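Local structure of glycerate 2-kinase (Pyrococcus horikoshii, 1X3L) at residues 154-159 / 164-169; 146-151 / 234-239; 132-137 / 205-210; 170-175 / 249-254. The protein catalyses the ATP-dependent phosphorylation of D-glycerate to 2-phosphoglycerate, with magnesium as cofactor, and can also use other nucleotides or pyrophosphate as phosphate donor. All blocks are in the same frame, centred on the assembly; numbering follows the deposited sequence.

Contact 1. Residues 154-159 / 164-169; sequences DLLLKS and HEINTV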
# COMPACT_ATOMS: atom_id res chain seq x y z
N ASP A 154 6.26 10.96 20.36
CA ASP A 154 6.19 12.41 20.21
C ASP A 154 7.55 13.08 20.32
O ASP A 154 7.84 14.03 19.59
CB ASP A 154 5.25 13.02 21.24
CG ASP A 154 3.79 12.90 20.84
OD1 ASP A 154 3.46 13.31 19.71
OD2 ASP A 154 2.98 12.41 21.66
N LEU A 155 8.38 12.60 21.24
CA LEU A 155 9.71 13.17 21.43
C LEU A 155 10.59 12.83 20.24
O LEU A 155 11.54 13.55 19.93
CB LEU A 155 10.33 12.63 22.72
CG LEU A 155 9.61 13.02 24.01
CD1 LEU A 155 10.26 12.32 25.19
CD2 LEU A 155 9.65 14.53 24.19
N LEU A 156 10.27 11.73 19.57
CA LEU A 156 11.04 11.31 18.40
C LEU A 156 10.78 12.28 17.26
O LEU A 156 11.70 12.70 16.56
CB LEU A 156 10.65 9.88 18.00
CG LEU A 156 11.10 8.78 18.96
CD1 LEU A 156 10.52 7.45 18.54
CD2 LEU A 156 12.62 8.72 18.99
N LEU A 157 9.51 12.63 17.07
CA LEU A 157 9.11 13.55 16.02
C LEU A 157 9.56 14.97 16.37
O LEU A 157 10.20 15.65 15.57
CB LEU A 157 7.60 13.51 15.83
CG LEU A 157 7.01 12.16 15.44
CD1 LEU A 157 5.50 12.21 15.53
CD2 LEU A 157 7.46 11.79 14.03
N LYS A 158 9.21 15.41 17.58
CA LYS A 158 9.58 16.74 18.04
C LYS A 158 11.05 17.08 17.81
O LYS A 158 11.39 18.23 17.53
CB LYS A 158 9.26 16.89 19.53
CG LYS A 158 7.90 17.48 19.85
CD LYS A 158 7.78 17.76 21.35
CE LYS A 158 6.48 18.47 21.69
NZ LYS A 158 6.40 18.76 23.16
N SER A 159 11.91 16.08 17.94
CA SER A 159 13.35 16.30 17.76
C SER A 159 13.82 15.99 16.35
O SER A 159 15.02 15.96 16.08
CB SER A 159 14.13 15.45 18.76
OG SER A 159 13.90 14.07 18.53
N HIS A 164 12.94 5.54 9.90
CA HIS A 164 13.38 4.19 10.20
C HIS A 164 13.97 4.10 11.60
O HIS A 164 13.98 3.03 12.21
CB HIS A 164 14.40 3.71 9.15
CG HIS A 164 15.72 4.40 9.23
ND1 HIS A 164 16.65 4.12 10.20
CD2 HIS A 164 16.28 5.35 8.44
CE1 HIS A 164 17.73 4.86 10.01
NE2 HIS A 164 17.53 5.62 8.95
N GLU A 165 14.47 5.22 12.11
CA GLU A 165 15.05 5.27 13.45
C GLU A 165 13.92 5.25 14.47
O GLU A 165 14.09 4.77 15.59
CB GLU A 165 15.89 6.54 13.64
CG GLU A 165 17.08 6.64 12.72
CD GLU A 165 17.90 7.90 12.95
OE1 GLU A 165 17.33 9.00 12.88
OE2 GLU A 165 19.12 7.78 13.20
N ILE A 166 12.77 5.78 14.07
CA ILE A 166 11.59 5.82 14.93
C ILE A 166 10.98 4.43 14.98
O ILE A 166 10.44 4.02 16.01
CB ILE A 166 10.55 6.83 14.39
CG1 ILE A 166 11.10 8.25 14.54
CG2 ILE A 166 9.23 6.67 15.13
CD1 ILE A 166 10.18 9.33 14.00
N ASN A 167 11.06 3.72 13.86
CA ASN A 167 10.54 2.36 13.76
C ASN A 167 11.40 1.44 14.61
O ASN A 167 10.91 0.48 15.21
CB ASN A 167 10.58 1.88 12.31
CG ASN A 167 9.67 2.67 11.40
OD1 ASN A 167 8.99 3.60 11.85
ND2 ASN A 167 9.64 2.32 10.12
N THR A 168 12.69 1.73 14.66
CA THR A 168 13.63 0.93 15.45
C THR A 168 13.28 1.02 16.93
O THR A 168 13.23 0.01 17.63
CB THR A 168 15.07 1.41 15.26
OG1 THR A 168 15.48 1.12 13.91
CG2 THR A 168 16.01 0.72 16.24
N VAL A 169 13.03 2.24 17.40
CA VAL A 169 12.68 2.45 18.79
C VAL A 169 11.31 1.83 19.08
O VAL A 169 11.17 1.08 20.04
CB VAL A 169 12.65 3.95 19.15
CG1 VAL A 169 12.19 4.14 20.59
CG2 VAL A 169 14.04 4.55 18.97

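Contact 2. Residues 146-151 / 234-239; sequences LEDLKL and PESVRL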
# COMPACT_ATOMS: atom_id res chain seq x y z
N LEU A 146 0.27 2.80 27.11
CA LEU A 146 -0.02 3.37 25.81
C LEU A 146 0.38 4.84 25.83
O LEU A 146 0.82 5.39 24.82
CB LEU A 146 -1.51 3.24 25.48
CG LEU A 146 -2.00 3.92 24.21
CD1 LEU A 146 -1.13 3.53 23.02
CD2 LEU A 146 -3.44 3.51 23.97
N GLU A 147 0.24 5.47 26.99
CA GLU A 147 0.59 6.88 27.12
C GLU A 147 2.10 7.06 27.09
O GLU A 147 2.59 8.09 26.62
CB GLU A 147 0.00 7.45 28.41
CG GLU A 147 -0.05 8.97 28.42
CD GLU A 147 -0.74 9.54 27.19
OE1 GLU A 147 -1.88 9.12 26.89
OE2 GLU A 147 -0.15 10.41 26.52
N ASP A 148 2.84 6.07 27.59
CA ASP A 148 4.30 6.15 27.57
C ASP A 148 4.74 6.07 26.12
O ASP A 148 5.68 6.75 25.70
CB ASP A 148 4.93 5.00 28.35
CG ASP A 148 4.75 5.14 29.85
OD1 ASP A 148 4.92 6.26 30.38
OD2 ASP A 148 4.47 4.11 30.51
N LEU A 149 4.05 5.23 25.35
CA LEU A 149 4.36 5.06 23.94
C LEU A 149 4.16 6.38 23.20
O LEU A 149 5.03 6.82 22.45
CB LEU A 149 3.46 3.98 23.33
CG LEU A 149 3.48 3.84 21.80
CD1 LEU A 149 4.91 3.63 21.30
CD2 LEU A 149 2.59 2.67 21.40
N LYS A 150 3.01 7.01 23.43
CA LYS A 150 2.70 8.29 22.79
C LYS A 150 3.77 9.34 23.07
O LYS A 150 4.26 9.99 22.16
CB LYS A 150 1.34 8.81 23.25
CG LYS A 150 0.15 7.94 22.86
CD LYS A 150 -1.16 8.61 23.28
CE LYS A 150 -2.36 7.76 22.92
NZ LYS A 150 -3.64 8.44 23.29
N LEU A 151 4.13 9.49 24.34
CA LEU A 151 5.14 10.47 24.71
C LEU A 151 6.47 10.18 24.01
O LEU A 151 7.16 11.10 23.57
CB LEU A 151 5.35 10.49 26.22
CG LEU A 151 4.12 10.83 27.07
CD1 LEU A 151 4.51 10.86 28.54
CD2 LEU A 151 3.56 12.19 26.64
N PRO A 234 9.85 8.43 29.11
CA PRO A 234 9.48 7.90 30.43
C PRO A 234 10.48 6.86 30.94
O PRO A 234 11.19 6.22 30.17
CB PRO A 234 8.09 7.30 30.18
CG PRO A 234 8.11 6.96 28.72
CD PRO A 234 8.80 8.16 28.12
N GLU A 235 10.52 6.72 32.26
CA GLU A 235 11.43 5.78 32.91
C GLU A 235 11.19 4.35 32.42
O GLU A 235 12.13 3.59 32.23
CB GLU A 235 11.25 5.85 34.43
CG GLU A 235 12.46 5.40 35.24
CD GLU A 235 12.16 5.27 36.72
OE1 GLU A 235 11.49 6.17 37.27
OE2 GLU A 235 12.59 4.26 37.33
N SER A 236 9.92 4.01 32.22
CA SER A 236 9.55 2.67 31.77
C SER A 236 10.20 2.31 30.43
O SER A 236 10.50 1.14 30.18
CB SER A 236 8.03 2.56 31.64
OG SER A 236 7.54 3.38 30.60
N VAL A 237 10.40 3.30 29.57
CA VAL A 237 11.02 3.05 28.28
C VAL A 237 12.51 2.77 28.46
O VAL A 237 13.03 1.81 27.90
CB VAL A 237 10.82 4.24 27.31
CG1 VAL A 237 11.65 4.04 26.04
CG2 VAL A 237 9.36 4.36 26.93
N ARG A 238 13.19 3.60 29.24
CA ARG A 238 14.61 3.38 29.48
C ARG A 238 14.81 2.03 30.17
O ARG A 238 15.73 1.29 29.83
CB ARG A 238 15.20 4.48 30.37
CG ARG A 238 15.64 5.73 29.63
CD ARG A 238 16.52 6.60 30.52
NE ARG A 238 15.82 7.00 31.74
CZ ARG A 238 14.79 7.84 31.78
NH1 ARG A 238 14.33 8.38 30.65
NH2 ARG A 238 14.20 8.12 32.93
N LEU A 239 13.94 1.72 31.12
CA LEU A 239 14.05 0.46 31.85
C LEU A 239 13.89 -0.76 30.96
O LEU A 239 14.66 -1.71 31.06
CB LEU A 239 13.03 0.41 33.00
CG LEU A 239 13.09 -0.87 33.85
CD1 LEU A 239 14.46 -0.98 34.51
CD2 LEU A 239 11.99 -0.83 34.91

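Contact 3. Residues 132-137 / 205-210; sequences GGSALF and IASGPT. With SO4 (sulfate ion), chain B.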
# COMPACT_ATOMS: atom_id res chain seq x y z
N GLY A 132 -2.36 0.94 8.15
CA GLY A 132 -2.81 1.37 9.46
C GLY A 132 -2.59 0.39 10.60
O GLY A 132 -2.96 0.66 11.75
N GLY A 133 -1.97 -0.75 10.29
CA GLY A 133 -1.72 -1.76 11.31
C GLY A 133 -0.88 -1.35 12.51
O GLY A 133 -1.00 -1.95 13.57
N SER A 134 -0.03 -0.33 12.36
CA SER A 134 0.82 0.09 13.47
C SER A 134 0.04 0.68 14.65
O SER A 134 0.31 0.34 15.80
CB SER A 134 1.86 1.11 13.00
OG SER A 134 2.84 0.50 12.19
N ALA A 135 -0.91 1.56 14.36
CA ALA A 135 -1.71 2.19 15.40
C ALA A 135 -2.90 1.33 15.82
O ALA A 135 -3.26 1.28 17.00
CB ALA A 135 -2.20 3.56 14.92
N LEU A 136 -3.50 0.65 14.85
CA LEU A 136 -4.66 -0.20 15.11
C LEU A 136 -4.34 -1.47 15.88
O LEU A 136 -5.20 -2.03 16.56
CB LEU A 136 -5.31 -0.61 13.79
CG LEU A 136 -5.95 0.47 12.91
CD1 LEU A 136 -6.30 -0.13 11.55
CD2 LEU A 136 -7.19 1.02 13.61
N PHE A 137 -3.10 -1.93 15.77
CA PHE A 137 -2.69 -3.17 16.41
C PHE A 137 -1.41 -2.95 17.21
O PHE A 137 -0.31 -3.00 16.65
CB PHE A 137 -2.45 -4.22 15.33
CG PHE A 137 -2.34 -5.62 15.83
CD1 PHE A 137 -3.47 -6.34 16.18
CD2 PHE A 137 -1.10 -6.24 15.90
CE1 PHE A 137 -3.37 -7.67 16.59
CE2 PHE A 137 -0.99 -7.57 16.31
CZ PHE A 137 -2.12 -8.28 16.65
N ILE A 205 5.61 -1.79 6.77
CA ILE A 205 4.17 -2.03 6.84
C ILE A 205 3.72 -2.57 8.21
O ILE A 205 4.08 -3.68 8.61
CB ILE A 205 3.72 -3.00 5.72
CG1 ILE A 205 4.08 -2.40 4.36
CG2 ILE A 205 2.22 -3.23 5.82
CD1 ILE A 205 3.72 -3.28 3.18
N ALA A 206 2.92 -1.77 8.91
CA ALA A 206 2.40 -2.11 10.23
C ALA A 206 3.55 -2.36 11.21
O ALA A 206 3.35 -2.94 12.28
CB ALA A 206 1.50 -3.34 10.15
N SER A 207 4.74 -1.92 10.83
CA SER A 207 5.94 -2.09 11.65
C SER A 207 6.46 -3.52 11.65
O SER A 207 7.04 -3.98 12.63
CB SER A 207 5.68 -1.61 13.07
OG SER A 207 5.49 -0.20 13.09
N GLY A 208 6.23 -4.22 10.54
CA GLY A 208 6.69 -5.58 10.36
C GLY A 208 6.55 -6.55 11.52
O GLY A 208 7.55 -7.05 12.03
N PRO A 209 5.31 -6.85 11.94
CA PRO A 209 5.07 -7.77 13.05
C PRO A 209 5.42 -9.23 12.72
O PRO A 209 5.57 -10.05 13.63
CB PRO A 209 3.58 -7.58 13.35
CG PRO A 209 3.02 -7.26 11.99
CD PRO A 209 4.04 -6.29 11.44
N THR A 210 5.55 -9.55 11.44
CA THR A 210 5.89 -10.92 11.03
C THR A 210 7.16 -11.03 10.17
O THR A 210 7.43 -12.07 9.58
CB THR A 210 4.73 -11.58 10.23
OG1 THR A 210 4.60 -10.95 8.95
CG2 THR A 210 3.41 -11.44 10.98
S SO4 B . 1.30 1.68 8.82
O1 SO4 B . 2.55 0.90 8.81
O2 SO4 B . 1.64 3.11 8.79
O3 SO4 B . 0.51 1.38 10.03
O4 SO4 B . 0.49 1.34 7.63
O HOH W 1 1.53 -3.61 14.43

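Contact 4. Residues 170-175 / 249-254; sequences RKHISK and VEETLK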
# COMPACT_ATOMS: atom_id res chain seq x y z
N ARG A 170 10.32 2.12 18.23
CA ARG A 170 8.98 1.58 18.44
C ARG A 170 8.94 0.06 18.40
O ARG A 170 8.22 -0.57 19.20
CB ARG A 170 7.99 2.15 17.41
CG ARG A 170 7.74 3.66 17.54
CD ARG A 170 6.59 4.16 16.64
NE ARG A 170 6.81 3.84 15.23
CZ ARG A 170 6.39 2.71 14.64
NH1 ARG A 170 5.73 1.80 15.34
NH2 ARG A 170 6.66 2.50 13.36
N LYS A 171 9.70 -0.55 17.49
CA LYS A 171 9.73 -2.00 17.40
C LYS A 171 10.28 -2.63 18.68
O LYS A 171 9.92 -3.76 19.03
CB LYS A 171 10.57 -2.45 16.20
CG LYS A 171 9.90 -2.21 14.85
CD LYS A 171 10.75 -2.72 13.69
CE LYS A 171 10.02 -2.52 12.37
NZ LYS A 171 10.68 -3.21 11.23
N HIS A 172 11.15 -1.91 19.38
CA HIS A 172 11.75 -2.43 20.61
C HIS A 172 10.99 -2.15 21.91
O HIS A 172 11.52 -2.38 22.99
CB HIS A 172 13.20 -1.98 20.74
CG HIS A 172 14.13 -2.68 19.79
ND1 HIS A 172 14.25 -2.33 18.47
CD2 HIS A 172 14.91 -3.78 19.97
CE1 HIS A 172 15.07 -3.18 17.86
NE2 HIS A 172 15.48 -4.07 18.75
N ILE A 173 9.77 -1.65 21.81
CA ILE A 173 8.94 -1.39 22.99
C ILE A 173 7.53 -1.88 22.72
O ILE A 173 6.57 -1.46 23.37
CB ILE A 173 8.90 0.10 23.39
CG1 ILE A 173 8.46 0.96 22.21
CG2 ILE A 173 10.26 0.53 23.91
CD1 ILE A 173 8.33 2.43 22.55
N SER A 174 7.42 -2.78 21.75
CA SER A 174 6.15 -3.37 21.37
C SER A 174 6.25 -4.89 21.46
O SER A 174 7.26 -5.47 21.06
CB SER A 174 5.79 -2.97 19.94
OG SER A 174 4.72 -3.76 19.45
N LYS A 175 5.21 -5.53 21.95
CA LYS A 175 5.21 -6.98 22.08
C LYS A 175 4.80 -7.71 20.81
O LYS A 175 4.89 -8.94 20.73
CB LYS A 175 4.29 -7.40 23.24
CG LYS A 175 4.75 -6.88 24.60
CD LYS A 175 3.90 -7.42 25.75
CE LYS A 175 4.01 -8.93 25.87
NZ LYS A 175 3.18 -9.45 27.01
N VAL A 249 15.14 -9.49 28.30
CA VAL A 249 13.95 -9.58 27.46
C VAL A 249 14.39 -9.93 26.04
O VAL A 249 15.48 -9.55 25.61
CB VAL A 249 13.14 -8.26 27.46
CG1 VAL A 249 12.61 -7.99 28.86
CG2 VAL A 249 14.01 -7.11 27.00
N GLU A 250 13.55 -10.66 25.32
CA GLU A 250 13.89 -11.08 23.97
C GLU A 250 14.01 -9.93 22.98
O GLU A 250 13.33 -8.91 23.08
CB GLU A 250 12.88 -12.11 23.47
CG GLU A 250 12.81 -13.36 24.35
CD GLU A 250 11.86 -14.41 23.81
OE1 GLU A 250 10.99 -14.07 22.97
OE2 GLU A 250 11.96 -15.58 24.25
N GLU A 251 14.91 -10.13 22.02
CA GLU A 251 15.17 -9.16 20.97
C GLU A 251 14.07 -9.31 19.92
O GLU A 251 13.27 -10.25 19.98
CB GLU A 251 16.56 -9.46 20.38
CG GLU A 251 16.99 -8.58 19.24
CD GLU A 251 17.11 -7.12 19.63
OE1 GLU A 251 18.10 -6.75 20.31
OE2 GLU A 251 16.21 -6.36 19.25
N THR A 252 13.99 -8.37 18.98
CA THR A 252 13.00 -8.47 17.91
C THR A 252 13.50 -9.61 17.01
O THR A 252 14.67 -9.98 17.09
CB THR A 252 12.90 -7.16 17.10
OG1 THR A 252 14.21 -6.66 16.80
CG2 THR A 252 12.12 -6.10 17.88
N LEU A 253 12.62 -10.16 16.18
CA LEU A 253 13.00 -11.27 15.31
C LEU A 253 14.25 -10.98 14.48
O LEU A 253 14.30 -9.99 13.75
CB LEU A 253 11.83 -11.64 14.38
CG LEU A 253 12.10 -12.84 13.46
CD1 LEU A 253 12.39 -14.06 14.31
CD2 LEU A 253 10.92 -13.09 12.55
N LYS A 254 15.24 -11.86 14.58
CA LYS A 254 16.49 -11.70 13.85
C LYS A 254 16.67 -12.73 12.74
O LYS A 254 17.34 -12.46 11.74
CB LYS A 254 17.67 -11.81 14.83
CG LYS A 254 17.76 -10.67 15.84
CD LYS A 254 18.28 -9.39 15.20
CE LYS A 254 18.11 -8.20 16.13
NZ LYS A 254 16.66 -7.87 16.34

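Contact 1. Residues 154-159 / 164-169
CG of Leu-156 and CG1 of Ile-166 are both anti to the carbonyl carbon (chi1 -70° and -69°), and from facing helices this lays the two side chains alongside each other, pointing opposite ways. CB of Leu-156 rests 3.9 Å from CG1 of Ile-166, and CD1 of Leu-156 reaches 3.7 Å from the other branch, CG2 of Ile-166. The same leucine methyl, CD1, also meets CB of Val-169 at 4.1 Å, one helical turn further along. At its far end Ile-166 turns CD1 to CD2 of Leu-157, 3.7 Å away, the two chains lying nearly perpendicular. Helices 146-158 and 163-171 form an antiparallel helical hairpin, joined by a four-residue connection; the axes of the facing segments approach to 10.5 Å, at 162° between their directions. Branched aliphatics suit Leu-156 and Ile-166, which each meet two partners across this spacing. With an alanine here instead of Ile-166, CG1, CG2 and CD1 are gone, which would probably open a gap in front of both leucines. The buried flank of the pair is covered by helix 217-226, through Leu-224 on Leu-156 and Ile-223 on Val-169. Where the first helix ends, Ser-159 folds its hydroxyl back, OG donating to Leu-155 O at 2.8 Å in the carbonyl plane, while its own backbone N uses the same oxygen.

Contact 2. Residues 146-151 / 234-239
Asp-148 reaches from helix 146-158 to the start of helix 235-246, where Pro-234 and Ser-236 receive it. Its CB lies 3.8 Å from CG of Pro-234, so the aliphatic base of the aspartate meets the far corner of the proline ring, while the carboxylate passes on toward the ring's CB. CG of Asp-148, anti to the carbonyl carbon (chi1 -72°), stands 3.4 Å from OG of Ser-236. Beyond it the carboxylate divides its work. OD1 comes up to the ring carbons of Pro-234, 3.3 Å from CB, a van der Waals contact between oxygen and apolar carbon. OD2 accepts a weak hydrogen bond of 3.2 Å from OG of Ser-236, and its stronger partner is the backbone N of Ser-145. The serine hydroxyl sits between its own backbone N and carbonyl carbon (chi1 67°), which points OG toward the aspartate. A small hydroxyl suits this surface position, since it can donate without holding the helices apart. Pro-234 is the N-cap residue of its helix, its O accepting from Val-237 N at 3.1 Å, and its ring also rests on Thr-152. Asp-148 comes three residues after Ser-145, and its bond to that backbone N is consistent with the side-chain half of a capping box, at the N-terminus of one helix where it packs against the N-terminus of another.

Contact 3. Residues 132-137 / 205-210
Ala-206 and Ser-134 touch at the rim of an anion site, in which a glycine-rich turn after strand 124-129 leads into the short helix 133-136 of a parallel alpha/beta domain, with loop 205-210 beside it. Ile-205 turns its side chain away from helix 133-136, onto Ile-129 and Ile-193 of the central sheet. Next, Ala-206 gives its backbone N to sulfate O1 at 2.7 Å, and lays CB 3.8 Å from CA of Gly-133. That glycine is needed: a CB on Gly-133 would lie only 2.6 Å from CB of Ala-206. The helix side completes the grip, Gly-132 N bonding sulfate O4 at 2.9 Å and Ser-134 N bonding O3 at 2.9 Å, both fairly straight (163° and 164°). The sulfate probably comes from the crystallisation liquor, but backbone N-H groups at a helix start would suit a phosphate too, and the site lies near Lys-58, a substrate-binding residue by similarity. Ser-207 holds OG anti to its carbonyl carbon (chi1 -67°), hydrogen-bonded at 2.9 Å to OG of Ser-134; Arg-170 also bonds this Ser-207 hydroxyl. From Ala-206 through Gly-208 the backbone keeps positive phi, a conformation glycine takes most easily, and the chain turns. Pro-209 packs on Ile-129 and Leu-181, and Thr-210 bonds Asn-262 through OG1. Between the segments one water lies 2.9 Å from both Phe-137 O and Ala-206 O, placed to donate to each, in the plane of the Phe-137 ring and at its edge.

Contact 4. Residues 170-175 / 249-254
A buried polar contact joins His-172, just past the end of helix 163-171, to Glu-251 and Thr-252 in the loop that leads to the edge strand 260-266 of the parallel sheet. NE2 of His-172 donates to OE2 of Glu-251 over a modelled 2.5 Å; this is very short, so the exact length is doubtful, and it is bent to 131°. The carboxylate meets the ring at its edge, with the two planes turned 72° apart. Glu-251 bends at its second torsion (chi2 62°), which carries OE2 back to its own loop, where Thr-252 N donates to it at 3.0 Å and NZ of Lys-254 makes a salt bridge at 3.3 Å. This His-carboxylate hydrogen bond is extended on the ring's other side, since ND1 bonds Thr-168 O; both ring nitrogens face acceptors, which may favour a protonated ring, though the nearby Lys-254 would oppose it. A glutamine in place of Glu-251 is likely to leave Lys-254 without its negative mate and weaken the hold on the ring. Threonine suits its place by offering two different tips. Its methyl, CG2 of Thr-252, lies over one face of the His-172 ring as a CH-pi contact, 4.1 Å from the centroid, and 3.4 Å from Lys-171 O. Its hydroxyl turns to Asp-213 OD2. Lys-171 begins toward the loop, but its chain leads off and NZ ends on Glu-203 O.

The four contacts lie on one side of the chain's centre, their centres about 13 to 19 Å apart. Contacts 1 and 2 share helix 146-158, and contacts 1 and 4 share helix 163-171, so this helical hairpin links three of them. Along the chain the first segments of contacts 3, 2, 1 and 4 come in that order; contact 1 closes soonest, whereas contacts 2, 3 and 4 interleave and tie distant parts together. Direct touches join two pairs of them: Leu-149 CD1 of contact 2 packs on Ile-173 CD1 of contact 4 at 3.8 Å, and Lys-171 CE of contact 4 packs on Ser-207 O of contact 3 at 3.3 Å. The hairpin is thereby connected to the anion site.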